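Local coordinates for protein lysine cyclodeaminase (Streptomyces pristinaespiralis, PDB 5YU3) that catalyses the NAD-dependent cyclisation of L-lysine with loss of ammonia, probably giving L-pipecolic acid, and also recognises L-ornithine and L-2,4-diaminobutyric acid, at residues Ile230-Ala235 with Glu264-Gln269. Numbering follows the deposited sequence.
With NA (sodium ion), chain E; NAD (nicotinamide-adenine-dinucleotide), chain F.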
loop_
_atom_site.group_PDB
_atom_site.type_symbol
_atom_site.label_atom_id
_atom_site.label_comp_id
_atom_site.label_asym_id
_atom_site.label_seq_id
_atom_site.Cartn_x
_atom_site.Cartn_y
_atom_site.Cartn_z
ATOM N N ILE A 230 -23.687 10.262 18.820
ATOM C CA ILE A 230 -22.257 10.552 18.820
ATOM C C ILE A 230 -21.632 9.934 17.580
ATOM O O ILE A 230 -21.811 8.737 17.330
ATOM C CB ILE A 230 -21.551 10.009 20.073
ATOM C CG1 ILE A 230 -22.231 10.504 21.352
ATOM C CG2 ILE A 230 -20.054 10.398 20.040
ATOM C CD1 ILE A 230 -21.619 9.905 22.626
ATOM N N ASN A 231 -20.885 10.741 16.818
ATOM C CA ASN A 231 -19.970 10.214 15.808
ATOM C C ASN A 231 -18.602 10.095 16.465
ATOM O O ASN A 231 -17.964 11.107 16.772
ATOM C CB ASN A 231 -19.912 11.116 14.570
ATOM C CG ASN A 231 -21.276 11.395 13.989
ATOM O OD1 ASN A 231 -21.930 10.509 13.437
ATOM N ND2 ASN A 231 -21.722 12.646 14.111
ATOM N N ALA A 232 -18.171 8.860 16.727
ATOM C CA ALA A 232 -16.870 8.603 17.338
ATOM C C ALA A 232 -15.865 8.429 16.202
ATOM O O ALA A 232 -15.814 7.384 15.551
ATOM C CB ALA A 232 -16.941 7.377 18.243
ATOM N N VAL A 233 -15.088 9.477 15.928
ATOM C CA VAL A 233 -14.347 9.546 14.668
ATOM C C VAL A 233 -12.874 9.253 14.908
ATOM O O VAL A 233 -12.193 8.697 14.035
ATOM C CB VAL A 233 -14.537 10.923 13.998
ATOM C CG1 VAL A 233 -13.640 11.063 12.761
ATOM C CG2 VAL A 233 -15.998 11.114 13.625
ATOM N N GLY A 234 -12.370 9.633 16.087
ATOM C CA GLY A 234 -10.980 9.391 16.429
ATOM C C GLY A 234 -10.627 7.923 16.279
ATOM O O GLY A 234 -11.415 7.059 16.664
ATOM N N ALA A 235 -9.472 7.633 15.683
ATOM C CA ALA A 235 -9.081 6.271 15.329
ATOM C C ALA A 235 -7.664 6.295 14.790
ATOM O O ALA A 235 -7.382 7.048 13.855
ATOM C CB ALA A 235 -10.007 5.659 14.267
ATOM N N GLU A 264 -9.820 -1.270 16.094
ATOM C CA GLU A 264 -9.288 0.089 16.181
ATOM C C GLU A 264 -10.310 1.162 16.531
ATOM O O GLU A 264 -9.919 2.327 16.684
ATOM C CB GLU A 264 -8.624 0.497 14.855
ATOM C CG GLU A 264 -7.372 -0.275 14.508
ATOM C CD GLU A 264 -7.120 -0.298 13.008
ATOM O OE1 GLU A 264 -7.387 0.726 12.336
ATOM O OE2 GLU A 264 -6.651 -1.333 12.501
ATOM N N GLY A 265 -11.596 0.826 16.632
ATOM C CA GLY A 265 -12.627 1.786 16.963
ATOM C C GLY A 265 -13.026 1.722 18.430
ATOM O O GLY A 265 -12.385 1.069 19.254
ATOM N N GLU A 266 -14.123 2.425 18.754
ATOM C CA GLU A 266 -14.693 2.320 20.096
ATOM C C GLU A 266 -15.090 0.885 20.407
ATOM O O GLU A 266 -15.129 0.491 21.581
ATOM C CB GLU A 266 -15.920 3.223 20.244
ATOM C CG GLU A 266 -15.633 4.713 20.209
ATOM C CD GLU A 266 -14.627 5.121 21.258
ATOM O OE1 GLU A 266 -14.754 4.660 22.404
ATOM O OE2 GLU A 266 -13.688 5.879 20.935
ATOM N N CYS A 267 -15.395 0.093 19.374
ATOM C CA CYS A 267 -15.822 -1.284 19.595
ATOM C C CYS A 267 -14.712 -2.155 20.170
ATOM O O CYS A 267 -14.987 -3.291 20.587
ATOM C CB CYS A 267 -16.361 -1.867 18.284
ATOM S SG CYS A 267 -17.995 -1.209 17.856
ATOM N N GLN A 268 -13.474 -1.647 20.232
ATOM C CA GLN A 268 -12.452 -2.307 21.036
ATOM C C GLN A 268 -12.936 -2.571 22.448
ATOM O O GLN A 268 -12.496 -3.534 23.082
ATOM C CB GLN A 268 -11.196 -1.451 21.142
ATOM C CG GLN A 268 -10.399 -1.334 19.898
ATOM C CD GLN A 268 -9.307 -0.331 20.100
ATOM O OE1 GLN A 268 -8.242 -0.661 20.627
ATOM N NE2 GLN A 268 -9.577 0.921 19.729
ATOM N N GLN A 269 -13.812 -1.709 22.966
ATOM C CA GLN A 269 -14.283 -1.818 24.341
ATOM C C GLN A 269 -15.458 -2.770 24.493
ATOM O O GLN A 269 -15.847 -3.064 25.629
ATOM C CB GLN A 269 -14.706 -0.444 24.880
ATOM C CG GLN A 269 -13.675 0.658 24.713
ATOM C CD GLN A 269 -13.993 1.871 25.566
ATOM O OE1 GLN A 269 -13.970 1.800 26.796
ATOM N NE2 GLN A 269 -14.296 2.994 24.917
HETATM NA NA NA E . -13.848 5.433 16.181
HETATM P PA NAD F . -5.640 17.008 14.356
HETATM O O1A NAD F . -4.272 16.847 14.940
HETATM O O2A NAD F . -5.883 18.042 13.274
HETATM O O5B NAD F . -6.652 17.387 15.549
HETATM C C5B NAD F . -6.740 16.547 16.706
HETATM C C4B NAD F . -7.079 17.461 17.875
HETATM O O4B NAD F . -7.355 16.665 19.030
HETATM C C3B NAD F . -5.898 18.361 18.252
HETATM O O3B NAD F . -6.281 19.750 18.146
HETATM C C2B NAD F . -5.592 17.978 19.691
HETATM O O2B NAD F . -5.195 19.074 20.511
HETATM C C1B NAD F . -6.923 17.426 20.151
HETATM N N9A NAD F . -6.899 16.541 21.335
HETATM C C8A NAD F . -5.960 15.635 21.693
HETATM N N7A NAD F . -6.330 15.001 22.852
HETATM C C5A NAD F . -7.526 15.517 23.224
HETATM C C6A NAD F . -8.485 15.327 24.328
HETATM N N6A NAD F . -8.251 14.418 25.304
HETATM N N1A NAD F . -9.615 16.069 24.313
HETATM C C2A NAD F . -9.891 16.981 23.362
HETATM N N3A NAD F . -9.058 17.221 22.336
HETATM C C4A NAD F . -7.892 16.528 22.221
HETATM O O3 NAD F . -6.097 15.547 13.810
HETATM P PN NAD F . -7.388 15.198 12.932
HETATM O O1N NAD F . -8.518 16.108 13.355
HETATM O O2N NAD F . -6.961 15.136 11.481
HETATM O O5D NAD F . -7.700 13.681 13.380
HETATM C C5D NAD F . -8.300 13.414 14.649
HETATM C C4D NAD F . -8.563 11.913 14.764
HETATM O O4D NAD F . -9.414 11.485 13.702
HETATM C C3D NAD F . -7.287 11.099 14.628
HETATM O O3D NAD F . -7.368 9.963 15.517
HETATM C C2D NAD F . -7.349 10.592 13.205
HETATM O O2D NAD F . -6.538 9.430 12.985
HETATM C C1D NAD F . -8.837 10.329 13.091
HETATM N N1N NAD F . -9.342 10.191 11.731
HETATM C C2N NAD F . -10.370 9.355 11.530
HETATM C C3N NAD F . -10.903 9.168 10.263
HETATM C C7N NAD F . -12.059 8.239 10.098
HETATM O O7N NAD F . -12.399 7.877 8.989
HETATM N N7N NAD F . -12.732 7.859 11.198
HETATM C C4N NAD F . -10.389 9.889 9.181
HETATM C C5N NAD F . -9.340 10.772 9.429
HETATM C C6N NAD F . -8.831 10.918 10.721
HETATM O O HOH W 1 -11.155 4.530 18.406
#
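Glu266 sets its CG beside its own backbone N and anti to the carbonyl carbon (chi1 -68°), which lays that methylene 3.6 Å from the CB of Ala232, at the end of strand 229-232; the bend at chi2 (-56°) then directs the carboxylate to its own partners. OE2 accepts from Glu242 N, and OE1 takes a weak bond from Gln269 NE2. No direct hydrogen bond joins 230-235 to 264-269; one water lies between them, 3.1 Å from both Gly234 O and Glu264 O. Beside it sits the sodium ion, bound by Ala232 O at 2.8 Å and Gly234 O at 3.0 Å, with Asp300 OD1 and Ser301 O as further ligands. Asp300 also accepts from the backbone N of Glu266 and Cys267, tying the 3-10 turn to the metal site. On the cofactor side, Val233 O receives the nicotinamide amide N7N of NAD at 3.0 Å in a nearly straight bond (169°), while Ala235 binds the ribose through its N to O3D and its O to O2D. Sodium and water thus gather buried carbonyls at the carboxyl end of the Rossmann-type sheet, consistent with a fixed loop that offers its other backbone groups to NAD.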